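Local coordinates for sialidase domain-containing protein (Dyadobacter fermentans, PDB 5HX0) that is of unknown function but has the six-bladed beta-propeller fold of sialidases and may act on or bind glycans, at residues 46-50 against 106-110; 55-59 against 391-395; 335-341 against 352-358; 366-370 against 381-385. All coordinates share one frame; numbering follows the deposited sequence.

Contact 1 (46-50 against 106-110)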
loop_
_atom_site.group_PDB
_atom_site.type_symbol
_atom_site.label_atom_id
_atom_site.label_comp_id
_atom_site.label_asym_id
_atom_site.label_seq_id
_atom_site.Cartn_x
_atom_site.Cartn_y
_atom_site.Cartn_z
ATOM N N GLU A 46 22.475 25.816 -5.054
ATOM C CA GLU A 46 21.506 26.034 -3.989
ATOM C C GLU A 46 21.125 24.681 -3.405
ATOM O O GLU A 46 21.392 23.632 -3.991
ATOM C CB GLU A 46 20.266 26.751 -4.511
ATOM C CG GLU A 46 19.578 26.009 -5.641
ATOM C CD GLU A 46 18.345 26.742 -6.149
ATOM O OE1 GLU A 46 17.712 27.480 -5.359
ATOM O OE2 GLU A 46 18.015 26.579 -7.342
ATOM N N ASP A 47 20.498 24.720 -2.247
ATOM C CA ASP A 47 19.841 23.553 -1.682
ATOM C C ASP A 47 18.348 23.639 -1.955
ATOM O O ASP A 47 17.794 24.737 -2.050
ATOM C CB ASP A 47 20.090 23.479 -0.186
ATOM C CG ASP A 47 21.544 23.289 0.124
ATOM O OD1 ASP A 47 22.209 22.546 -0.627
ATOM O OD2 ASP A 47 22.028 23.896 1.089
ATOM N N VAL A 48 17.693 22.480 -2.095
ATOM C CA VAL A 48 16.253 22.449 -2.333
ATOM C C VAL A 48 15.600 21.445 -1.389
ATOM O O VAL A 48 16.240 20.528 -0.868
ATOM C CB VAL A 48 15.896 22.122 -3.800
ATOM C CG1 VAL A 48 16.541 23.120 -4.715
ATOM C CG2 VAL A 48 16.335 20.691 -4.180
ATOM N N VAL A 49 14.312 21.658 -1.142
ATOM C CA VAL A 49 13.471 20.689 -0.448
ATOM C C VAL A 49 12.620 19.996 -1.506
ATOM O O VAL A 49 11.964 20.656 -2.317
ATOM C CB VAL A 49 12.603 21.352 0.634
ATOM C CG1 VAL A 49 11.626 20.326 1.211
ATOM C CG2 VAL A 49 13.498 21.891 1.764
ATOM N N ILE A 50 12.681 18.670 -1.539
ATOM C CA ILE A 50 12.055 17.889 -2.589
ATOM C C ILE A 50 10.707 17.334 -2.144
ATOM O O ILE A 50 9.735 17.382 -2.893
ATOM C CB ILE A 50 13.016 16.766 -3.047
ATOM C CG1 ILE A 50 14.232 17.393 -3.741
ATOM C CG2 ILE A 50 12.293 15.726 -3.959
ATOM C CD1 ILE A 50 15.245 16.390 -4.271
ATOM N N GLY A 106 14.673 19.762 -11.405
ATOM C CA GLY A 106 15.415 19.487 -10.190
ATOM C C GLY A 106 15.057 20.385 -9.030
ATOM O O GLY A 106 15.457 20.104 -7.884
ATOM N N LYS A 107 14.280 21.429 -9.279
ATOM C CA LYS A 107 13.978 22.472 -8.311
ATOM C C LYS A 107 12.510 22.507 -7.910
ATOM O O LYS A 107 12.194 22.659 -6.728
ATOM C CB LYS A 107 14.389 23.823 -8.907
ATOM C CG LYS A 107 14.204 25.024 -8.029
ATOM C CD LYS A 107 14.934 26.218 -8.646
ATOM C CE LYS A 107 14.869 27.420 -7.722
ATOM N NZ LYS A 107 14.977 26.994 -6.295
ATOM N N THR A 108 11.617 22.370 -8.875
ATOM C CA THR A 108 10.178 22.335 -8.661
ATOM C C THR A 108 9.700 20.887 -8.690
ATOM O O THR A 108 9.888 20.200 -9.693
ATOM C CB THR A 108 9.502 23.151 -9.764
ATOM O OG1 THR A 108 10.006 24.487 -9.677
ATOM C CG2 THR A 108 7.986 23.156 -9.585
ATOM N N TRP A 109 9.053 20.437 -7.613
ATOM C CA TRP A 109 8.678 19.036 -7.484
ATOM C C TRP A 109 7.174 18.886 -7.314
ATOM O O TRP A 109 6.530 19.708 -6.661
ATOM C CB TRP A 109 9.403 18.398 -6.298
ATOM C CG TRP A 109 10.865 18.336 -6.573
ATOM C CD1 TRP A 109 11.779 19.321 -6.363
ATOM C CD2 TRP A 109 11.563 17.249 -7.175
ATOM N NE1 TRP A 109 13.017 18.898 -6.775
ATOM C CE2 TRP A 109 12.910 17.629 -7.284
ATOM C CE3 TRP A 109 11.180 15.972 -7.607
ATOM C CZ2 TRP A 109 13.891 16.782 -7.815
ATOM C CZ3 TRP A 109 12.150 15.136 -8.142
ATOM C CH2 TRP A 109 13.488 15.543 -8.242
ATOM N N THR A 110 6.628 17.802 -7.873
ATOM C CA THR A 110 5.209 17.505 -7.665
ATOM C C THR A 110 4.925 17.354 -6.172
ATOM O O THR A 110 5.714 16.725 -5.447
ATOM C CB THR A 110 4.800 16.234 -8.408
ATOM O OG1 THR A 110 5.689 15.166 -8.044
ATOM C CG2 THR A 110 4.847 16.463 -9.923
HETATM O O HOH W 1 11.064 22.586 -4.104
HETATM O O HOH W 2 7.122 17.554 -3.156
#
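Lys107 NZ reaches both carboxylate oxygens of Glu46. Lys107 NZ lies 2.9 Å from Glu46 OE1, and OE1 is met from above the carboxylate plane, about 35° out of it. The second bond, from Lys107 NZ to Glu46 OE2, is weak. The lysine was modelled in two conformers, so this salt bridge may be only partly populated. Its loop resembles an Asp-box, one residue shorter than the usual consensus, the turn that marks BNR repeats in sialidase-type beta-propellers. Ser103 OG binds Gly106 N and Thr108 O, while Asp105 OD1 takes Lys107 N and Thr108 N. The loop lies between the strands 97-103 and 114-117 and packs on strand 42-51 of the neighbouring blade.

The apolar part is Ile50 against Trp109. Ile50 CG2 sits over the face of the indole, 3.8 Å from the centroid of the Trp109 six-membered ring, in a CH-pi contact. Ile50 CG1 covers the pyrrole part of the same face and lies 3.6 Å from Trp109 NE1. Trp109 CG is anti to its carbonyl carbon (chi1 -67°), which turns the ring back over its own loop. There Trp109 NE1 makes a weak bond of 2.9 Å to Gly106 O. Leu73, Val101 and Leu380 also touch the indole, so it sits between two blades.

Two waters join the backbones. One donates to Val49 O and to Lys107 O. The other donates to Thr110 O at 2.8 Å and to Ile50 O at 2.6 Å.

Contact 2 (55-59 against 391-395); sequences KFHAA and PQHIA
His57 has CG anti to the backbone N (chi1 -174°), and Gln392 bends at chi2 (64°), which lays the glutamine chain over one face of the imidazole. The contact joins two blades of the beta-propeller: strand 56-65 opens the first sheet, and strand 393-401 belongs to the last. Gln392 CB stands 3.9 Å from the centroid of the His57 ring, a CH-pi contact, and Gln392 CG is 3.5 Å from His57 NE2. The ring and amide planes lie 20° apart. Both polar ends are held by Asp365: His57 NE2 bonds to its OD2, and Gln392 NE2 to its backbone O.

One direct backbone bond crosses, from Ala58 N to Gln392 O at 3.1 Å. The donor lies well above the carbonyl plane. A water between Phe56 O and Gln392 N adds a second link; it accepts from Gln392 N. Further along the strands, Ile394 CD1 lies 4.0 Å from Ala58 CB and also reaches the Ala58 to Ala59 peptide. Phe56 turns the other way and meets Phe121 of the second subunit. Within 391-395, His393 ND1 donates to Pro391 O at 3.0 Å, with that oxygen in the imidazole plane.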
loop_
_atom_site.group_PDB
_atom_site.type_symbol
_atom_site.label_atom_id
_atom_site.label_comp_id
_atom_site.label_asym_id
_atom_site.label_seq_id
_atom_site.Cartn_x
_atom_site.Cartn_y
_atom_site.Cartn_z
ATOM N N LYS A 55 3.722 14.621 8.845
ATOM C CA LYS A 55 3.084 13.363 9.209
ATOM C C LYS A 55 3.868 12.137 8.747
ATOM O O LYS A 55 3.463 11.019 9.079
ATOM C CB LYS A 55 1.663 13.312 8.627
ATOM C CG LYS A 55 0.742 14.394 9.208
ATOM C CD LYS A 55 -0.695 14.157 8.751
ATOM C CE LYS A 55 -1.599 15.365 9.034
ATOM N NZ LYS A 55 -1.309 16.006 10.350
ATOM N N PHE A 56 4.964 12.310 7.997
ATOM C CA PHE A 56 5.624 11.207 7.310
ATOM C C PHE A 56 7.121 11.203 7.579
ATOM O O PHE A 56 7.759 12.247 7.712
ATOM C CB PHE A 56 5.402 11.266 5.766
ATOM C CG PHE A 56 3.988 10.952 5.359
ATOM C CD1 PHE A 56 3.469 9.680 5.573
ATOM C CD2 PHE A 56 3.169 11.920 4.789
ATOM C CE1 PHE A 56 2.142 9.358 5.208
ATOM C CE2 PHE A 56 1.846 11.613 4.423
ATOM C CZ PHE A 56 1.335 10.317 4.637
ATOM N N HIS A 57 7.662 10.000 7.648
ATOM C CA HIS A 57 9.088 9.760 7.567
ATOM C C HIS A 57 9.382 9.454 6.097
ATOM O O HIS A 57 8.909 8.445 5.565
ATOM C CB HIS A 57 9.440 8.612 8.503
ATOM C CG HIS A 57 10.902 8.327 8.631
ATOM N ND1 HIS A 57 11.626 7.681 7.650
ATOM C CD2 HIS A 57 11.763 8.541 9.659
ATOM C CE1 HIS A 57 12.879 7.540 8.054
ATOM N NE2 HIS A 57 12.986 8.047 9.272
ATOM N N ALA A 58 10.112 10.351 5.425
ATOM C CA ALA A 58 10.453 10.204 4.012
ATOM C C ALA A 58 11.957 10.032 3.924
ATOM O O ALA A 58 12.702 10.878 4.431
ATOM C CB ALA A 58 9.996 11.417 3.186
ATOM N N ALA A 59 12.413 8.938 3.308
ATOM C CA ALA A 59 13.840 8.631 3.406
ATOM C C ALA A 59 14.305 7.754 2.249
ATOM O O ALA A 59 13.508 7.164 1.526
ATOM C CB ALA A 59 14.155 7.955 4.749
ATOM N N PRO A 391 11.096 16.987 10.600
ATOM C CA PRO A 391 10.869 15.614 10.121
ATOM C C PRO A 391 11.926 15.136 9.126
ATOM O O PRO A 391 12.672 15.917 8.528
ATOM C CB PRO A 391 9.517 15.728 9.418
ATOM C CG PRO A 391 9.531 17.155 8.865
ATOM C CD PRO A 391 10.259 17.981 9.902
ATOM N N GLN A 392 11.964 13.817 8.937
ATOM C CA GLN A 392 12.764 13.241 7.860
ATOM C C GLN A 392 12.101 13.561 6.517
ATOM O O GLN A 392 10.943 13.195 6.283
ATOM C CB GLN A 392 12.897 11.729 8.050
ATOM C CG GLN A 392 14.085 11.307 8.903
ATOM C CD GLN A 392 13.996 11.806 10.338
ATOM O OE1 GLN A 392 12.911 11.892 10.908
ATOM N NE2 GLN A 392 15.143 12.143 10.929
ATOM N N HIS A 393 12.822 14.263 5.647
ATOM C CA HIS A 393 12.283 14.711 4.367
ATOM C C HIS A 393 13.321 14.470 3.273
ATOM O O HIS A 393 14.508 14.234 3.545
ATOM C CB HIS A 393 11.875 16.203 4.439
ATOM C CG HIS A 393 13.010 17.144 4.731
ATOM N ND1 HIS A 393 13.508 17.350 6.002
ATOM C CD2 HIS A 393 13.742 17.935 3.911
ATOM C CE1 HIS A 393 14.499 18.225 5.950
ATOM N NE2 HIS A 393 14.674 18.581 4.689
ATOM N N ILE A 394 12.878 14.539 2.018
ATOM C CA ILE A 394 13.795 14.482 0.878
ATOM C C ILE A 394 14.271 15.899 0.555
ATOM O O ILE A 394 13.476 16.836 0.475
ATOM C CB ILE A 394 13.118 13.844 -0.349
ATOM C CG1 ILE A 394 12.308 12.581 0.065
ATOM C CG2 ILE A 394 14.177 13.545 -1.448
ATOM C CD1 ILE A 394 13.155 11.500 0.783
ATOM N N ALA A 395 15.569 16.042 0.313
ATOM C CA ALA A 395 16.168 17.326 -0.008
ATOM C C ALA A 395 17.229 17.096 -1.082
ATOM O O ALA A 395 17.493 15.961 -1.496
ATOM C CB ALA A 395 16.772 17.971 1.241
HETATM O O HOH W 3 9.562 12.471 9.819
#

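Contact 3 (335-341 against 352-358)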
loop_
_atom_site.group_PDB
_atom_site.type_symbol
_atom_site.label_atom_id
_atom_site.label_comp_id
_atom_site.label_asym_id
_atom_site.label_seq_id
_atom_site.Cartn_x
_atom_site.Cartn_y
_atom_site.Cartn_z
ATOM N N LEU A 335 26.840 16.950 11.163
ATOM C CA LEU A 335 26.053 15.977 10.403
ATOM C C LEU A 335 25.639 16.518 9.044
ATOM O O LEU A 335 25.127 17.632 8.946
ATOM C CB LEU A 335 24.805 15.611 11.186
ATOM C CG LEU A 335 25.020 14.958 12.545
ATOM C CD1 LEU A 335 23.715 14.975 13.317
ATOM C CD2 LEU A 335 25.496 13.532 12.330
ATOM N N GLY A 336 25.824 15.710 7.997
ATOM C CA GLY A 336 25.312 16.105 6.692
ATOM C C GLY A 336 25.702 15.207 5.532
ATOM O O GLY A 336 25.673 13.974 5.641
ATOM N N ILE A 337 26.078 15.833 4.415
ATOM C CA ILE A 337 26.229 15.174 3.121
ATOM C C ILE A 337 27.531 15.656 2.523
ATOM O O ILE A 337 27.800 16.860 2.536
ATOM C CB ILE A 337 25.074 15.506 2.146
ATOM C CG1 ILE A 337 23.677 15.352 2.791
ATOM C CG2 ILE A 337 25.231 14.725 0.814
ATOM C CD1 ILE A 337 23.266 13.921 3.181
ATOM N N ARG A 338 28.317 14.739 1.954
ATOM C CA ARG A 338 29.598 15.095 1.344
ATOM C C ARG A 338 29.790 14.336 0.030
ATOM O O ARG A 338 29.020 13.436 -0.319
ATOM C CB ARG A 338 30.753 14.817 2.328
ATOM C CG ARG A 338 30.598 15.625 3.628
ATOM C CD ARG A 338 31.710 15.403 4.635
ATOM N NE ARG A 338 31.465 16.269 5.793
ATOM C CZ ARG A 338 32.419 16.816 6.537
ATOM N NH1 ARG A 338 33.699 16.589 6.262
ATOM N NH2 ARG A 338 32.087 17.596 7.556
ATOM N N ALA A 339 30.849 14.696 -0.697
ATOM C CA ALA A 339 31.141 14.053 -1.967
ATOM C C ALA A 339 32.584 14.335 -2.359
ATOM O O ALA A 339 33.236 15.224 -1.805
ATOM C CB ALA A 339 30.185 14.537 -3.070
ATOM N N ARG A 340 33.076 13.563 -3.333
ATOM C CA ARG A 340 34.343 13.886 -3.970
ATOM C C ARG A 340 34.289 13.421 -5.419
ATOM O O ARG A 340 33.541 12.509 -5.760
ATOM C CB ARG A 340 35.537 13.263 -3.217
ATOM C CG ARG A 340 35.429 11.779 -2.909
ATOM C CD ARG A 340 36.559 11.323 -1.941
ATOM N NE ARG A 340 36.360 11.799 -0.570
ATOM C CZ ARG A 340 37.327 11.900 0.340
ATOM N NH1 ARG A 340 38.580 11.560 0.028
ATOM N NH2 ARG A 340 37.055 12.351 1.558
ATOM N N ILE A 341 35.067 14.069 -6.281
ATOM C CA ILE A 341 35.049 13.759 -7.702
ATOM C C ILE A 341 36.308 12.973 -8.028
ATOM O O ILE A 341 37.421 13.486 -7.869
ATOM C CB ILE A 341 34.954 15.033 -8.556
ATOM C CG1 ILE A 341 33.633 15.759 -8.285
ATOM C CG2 ILE A 341 35.121 14.683 -10.043
ATOM C CD1 ILE A 341 33.476 17.045 -9.109
ATOM N N ALA A 352 41.415 13.004 -3.887
ATOM C CA ALA A 352 40.364 13.874 -4.393
ATOM C C ALA A 352 39.792 14.695 -3.240
ATOM O O ALA A 352 39.440 14.130 -2.193
ATOM C CB ALA A 352 39.261 13.059 -5.081
ATOM N N PRO A 353 39.689 16.011 -3.388
ATOM C CA PRO A 353 39.267 16.851 -2.262
ATOM C C PRO A 353 37.793 16.654 -1.957
ATOM O O PRO A 353 36.978 16.464 -2.859
ATOM C CB PRO A 353 39.557 18.278 -2.750
ATOM C CG PRO A 353 39.566 18.189 -4.256
ATOM C CD PRO A 353 40.071 16.796 -4.581
ATOM N N GLU A 354 37.454 16.719 -0.672
ATOM C CA GLU A 354 36.088 16.456 -0.241
ATOM C C GLU A 354 35.232 17.716 -0.369
ATOM O O GLU A 354 35.632 18.810 0.050
ATOM C CB GLU A 354 36.069 15.936 1.193
ATOM C CG GLU A 354 34.690 15.555 1.703
ATOM C CD GLU A 354 34.763 14.815 3.026
ATOM O OE1 GLU A 354 35.052 15.453 4.053
ATOM O OE2 GLU A 354 34.548 13.584 3.030
ATOM N N ILE A 355 34.069 17.550 -0.976
ATOM C CA ILE A 355 33.077 18.598 -1.172
ATOM C C ILE A 355 32.087 18.475 -0.022
ATOM O O ILE A 355 31.504 17.403 0.180
ATOM C CB ILE A 355 32.368 18.418 -2.528
ATOM C CG1 ILE A 355 33.387 18.389 -3.673
ATOM C CG2 ILE A 355 31.294 19.469 -2.741
ATOM C CD1 ILE A 355 32.825 17.872 -4.987
ATOM N N VAL A 356 31.886 19.536 0.755
ATOM C CA VAL A 356 30.958 19.444 1.885
ATOM C C VAL A 356 29.651 20.108 1.476
ATOM O O VAL A 356 29.598 21.329 1.291
ATOM C CB VAL A 356 31.544 20.058 3.167
ATOM C CG1 VAL A 356 30.569 19.865 4.325
ATOM C CG2 VAL A 356 32.893 19.392 3.515
ATOM N N LEU A 357 28.580 19.317 1.335
ATOM C CA LEU A 357 27.321 19.882 0.844
ATOM C C LEU A 357 26.392 20.358 1.965
ATOM O O LEU A 357 25.682 21.356 1.797
ATOM C CB LEU A 357 26.579 18.862 -0.034
ATOM C CG LEU A 357 27.323 18.382 -1.283
ATOM C CD1 LEU A 357 26.517 17.316 -2.004
ATOM C CD2 LEU A 357 27.626 19.556 -2.221
ATOM N N ARG A 358 26.359 19.665 3.098
ATOM C CA ARG A 358 25.469 20.021 4.202
ATOM C C ARG A 358 26.190 19.753 5.508
ATOM O O ARG A 358 26.869 18.731 5.645
ATOM C CB ARG A 358 24.141 19.214 4.207
ATOM C CG ARG A 358 23.255 19.368 2.981
ATOM C CD ARG A 358 22.609 20.749 2.919
ATOM N NE ARG A 358 21.595 21.007 3.935
ATOM C CZ ARG A 358 20.282 20.983 3.701
ATOM N NH1 ARG A 358 19.818 20.687 2.492
ATOM N NH2 ARG A 358 19.435 21.269 4.669
HETATM O O HOH W 4 28.990 17.238 6.882
HETATM O O HOH W 5 36.478 16.449 -5.420
#
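Ala339 and Ile355 face each other at the apolar centre, with CB to CB 4.5 Å apart. Ile355 CD1 extends to Ile341 CG1 at 4.0 Å. At the other end, Ile337 CG2 meets Leu357 CD1, also at 4.0 Å. These groups lie on the outer hairpin of a propeller blade, formed by the antiparallel strands 336-342 and 354-358. Val42, of strand 42-51, covers Ile341 and Ile355.

Ile355 N donates to Ala339 O at 2.6 Å, nearly straight, and Ala339 N returns a bond to Ile355 O. Ile337 is matched by both Leu357 and Arg358, as in a classic beta bulge. Both N-H groups donate to Ile337 O, Leu357 N closer at 2.8 Å.

On the opposite face Glu354 lies between two arginines in a salt-bridge network. Its CG is anti to the backbone N (chi1 -177°), and the extended chain carries the carboxylate to both. Arg338 NH1 meets Glu354 OE1 at 2.8 Å, and Arg340 NH2 meets OE2 of Glu354 at 3.2 Å. The donors approach the carboxylate from opposite faces, each oxygen near its guanidinium plane. Tyr328 OH also binds Arg340 NE and Glu354 OE2. Val356 CG2 covers one guanidinium face, 4.0 Å from Arg338 CZ.

Contact 4 (366-370 against 381-385); sequences LGYPW and VSYYF
Leu366 and Gly367 lie across one face of the Tyr384 ring. Leu366 CA stands 3.6 Å from the ring centroid of Tyr384 in a CH-pi contact, and Gly367 N lies over the same face. The chi1 of Tyr384 (83°) sets CG between its backbone N and carbonyl carbon, which brings the ring under this backbone. The edge of that ring meets Tyr368 CD1, 3.8 Å from Tyr384 CE1. Leu366 CD2 covers a face of the Phe385 ring, off its centre. Pro369 CB packs on Val381 CG1 at 3.9 Å.

Backbone bonds hold the two ends. Gly367 N donates to Tyr384 O at 2.8 Å, and Tyr384 N returns a bond to Gly367 O. Trp370 and Ser382 form the second such pair. Between the pairs the register shifts by one residue, a beta bulge in the hairpin 367-375/378-385 of the last propeller blade. Tyr368 sits in the bulge with positive phi (50°). Its OH bonds to Glu265 OE2, Arg209 and Arg331 pack on it, and an acetate, probably from the crystallisation liquor, lies about 3 Å from the Tyr368 side chain (nearest atoms). This is consistent with the tyrosine-glutamate pair and arginine-lined pocket of sialidases.

Among side-chain polar bonds, Tyr384 OH binds Asp365 OD1. Trp370 O takes two donors from one residue: Ser382 N at 2.9 Å, and Ser382 OG, also at 2.9 Å, which lies on a lone pair in the carbonyl plane.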
loop_
_atom_site.group_PDB
_atom_site.type_symbol
_atom_site.label_atom_id
_atom_site.label_comp_id
_atom_site.label_asym_id
_atom_site.label_seq_id
_atom_site.Cartn_x
_atom_site.Cartn_y
_atom_site.Cartn_z
ATOM N N LEU A 366 19.570 10.629 8.497
ATOM C CA LEU A 366 19.654 11.426 7.273
ATOM C C LEU A 366 20.657 10.733 6.364
ATOM O O LEU A 366 21.272 9.739 6.752
ATOM C CB LEU A 366 20.070 12.884 7.565
ATOM C CG LEU A 366 21.279 13.121 8.487
ATOM C CD1 LEU A 366 22.626 12.773 7.818
ATOM C CD2 LEU A 366 21.337 14.586 8.999
ATOM N N GLY A 367 20.855 11.290 5.165
ATOM C CA GLY A 367 21.891 10.813 4.268
ATOM C C GLY A 367 21.390 10.054 3.056
ATOM O O GLY A 367 20.414 10.459 2.410
ATOM N N TYR A 368 22.048 8.942 2.737
ATOM C CA TYR A 368 21.727 8.140 1.559
ATOM C C TYR A 368 21.620 8.988 0.282
ATOM O O TYR A 368 20.596 8.932 -0.406
ATOM C CB TYR A 368 20.437 7.361 1.788
ATOM C CG TYR A 368 20.573 6.160 2.712
ATOM C CD1 TYR A 368 21.020 6.300 4.025
ATOM C CD2 TYR A 368 20.280 4.878 2.252
ATOM C CE1 TYR A 368 21.156 5.197 4.876
ATOM C CE2 TYR A 368 20.409 3.774 3.082
ATOM C CZ TYR A 368 20.848 3.939 4.390
ATOM O OH TYR A 368 20.963 2.829 5.197
ATOM N N PRO A 369 22.652 9.752 -0.059
ATOM C CA PRO A 369 22.546 10.585 -1.263
ATOM C C PRO A 369 22.544 9.765 -2.549
ATOM O O PRO A 369 23.063 8.651 -2.629
ATOM C CB PRO A 369 23.773 11.509 -1.182
ATOM C CG PRO A 369 24.781 10.685 -0.412
ATOM C CD PRO A 369 23.958 9.915 0.604
ATOM N N TRP A 370 21.970 10.375 -3.579
ATOM C CA TRP A 370 21.851 9.774 -4.901
ATOM C C TRP A 370 21.816 10.913 -5.909
ATOM O O TRP A 370 20.949 11.788 -5.814
ATOM C CB TRP A 370 20.573 8.912 -4.984
ATOM C CG TRP A 370 20.551 7.921 -6.118
ATOM C CD1 TRP A 370 20.519 8.195 -7.457
ATOM C CD2 TRP A 370 20.551 6.496 -5.995
ATOM N NE1 TRP A 370 20.490 7.004 -8.186
ATOM C CE2 TRP A 370 20.508 5.954 -7.300
ATOM C CE3 TRP A 370 20.555 5.621 -4.901
ATOM C CZ2 TRP A 370 20.468 4.570 -7.535
ATOM C CZ3 TRP A 370 20.523 4.264 -5.138
ATOM C CH2 TRP A 370 20.478 3.748 -6.440
ATOM N N VAL A 381 22.278 16.416 -6.349
ATOM C CA VAL A 381 22.578 15.394 -5.346
ATOM C C VAL A 381 21.370 15.366 -4.419
ATOM O O VAL A 381 21.198 16.259 -3.588
ATOM C CB VAL A 381 23.867 15.692 -4.576
ATOM C CG1 VAL A 381 24.152 14.546 -3.580
ATOM C CG2 VAL A 381 25.036 15.916 -5.549
ATOM N N SER A 382 20.514 14.354 -4.569
ATOM C CA SER A 382 19.419 14.198 -3.629
ATOM C C SER A 382 19.867 13.371 -2.425
ATOM O O SER A 382 20.872 12.661 -2.466
ATOM C CB SER A 382 18.212 13.519 -4.303
ATOM O OG SER A 382 18.457 12.122 -4.467
ATOM N N TYR A 383 19.104 13.476 -1.339
ATOM C CA TYR A 383 19.367 12.752 -0.098
ATOM C C TYR A 383 18.133 12.925 0.771
ATOM O O TYR A 383 17.223 13.678 0.420
ATOM C CB TYR A 383 20.637 13.251 0.624
ATOM C CG TYR A 383 20.802 14.755 0.607
ATOM C CD1 TYR A 383 20.181 15.560 1.568
ATOM C CD2 TYR A 383 21.564 15.379 -0.389
ATOM C CE1 TYR A 383 20.328 16.947 1.543
ATOM C CE2 TYR A 383 21.721 16.767 -0.408
ATOM C CZ TYR A 383 21.089 17.535 0.550
ATOM O OH TYR A 383 21.237 18.900 0.521
ATOM N N TYR A 384 18.074 12.196 1.887
ATOM C CA TYR A 384 17.070 12.556 2.873
ATOM C C TYR A 384 17.769 13.228 4.044
ATOM O O TYR A 384 18.999 13.153 4.202
ATOM C CB TYR A 384 16.185 11.363 3.313
ATOM C CG TYR A 384 16.741 10.449 4.400
ATOM C CD1 TYR A 384 17.756 9.543 4.115
ATOM C CD2 TYR A 384 16.204 10.458 5.702
ATOM C CE1 TYR A 384 18.262 8.671 5.107
ATOM C CE2 TYR A 384 16.712 9.591 6.707
ATOM C CZ TYR A 384 17.742 8.697 6.387
ATOM O OH TYR A 384 18.262 7.833 7.352
ATOM N N PHE A 385 16.984 13.978 4.812
ATOM C CA PHE A 385 17.597 14.956 5.699
ATOM C C PHE A 385 16.657 15.262 6.852
ATOM O O PHE A 385 15.463 14.956 6.811
ATOM C CB PHE A 385 17.950 16.252 4.949
ATOM C CG PHE A 385 19.171 16.932 5.493
ATOM C CD1 PHE A 385 20.422 16.377 5.283
ATOM C CD2 PHE A 385 19.066 18.120 6.219
ATOM C CE1 PHE A 385 21.573 16.989 5.781
ATOM C CE2 PHE A 385 20.187 18.739 6.732
ATOM C CZ PHE A 385 21.452 18.177 6.522
#

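How the contacts relate
Contacts 1, 2 and 4 all reach the last blade, whose strands run 42-51, 393-401, 378-385, 367-375 across the sheet. Strand 42-51 comes from the start of the chain, so this blade closes the ring of the propeller. Contacts 1 and 2 also reach the first blade, through 106-110 and 55-59. Their segments alternate along the chain, and their centres are 14 Å apart. Contacts 3 and 4 both fall within the long loop that contact 2 closes. Contact 3 lies in the blade before the last, its centre 12 Å from that of contact 4. Arg358 NH1 bonds across to Tyr383 OH, tying those two blades together.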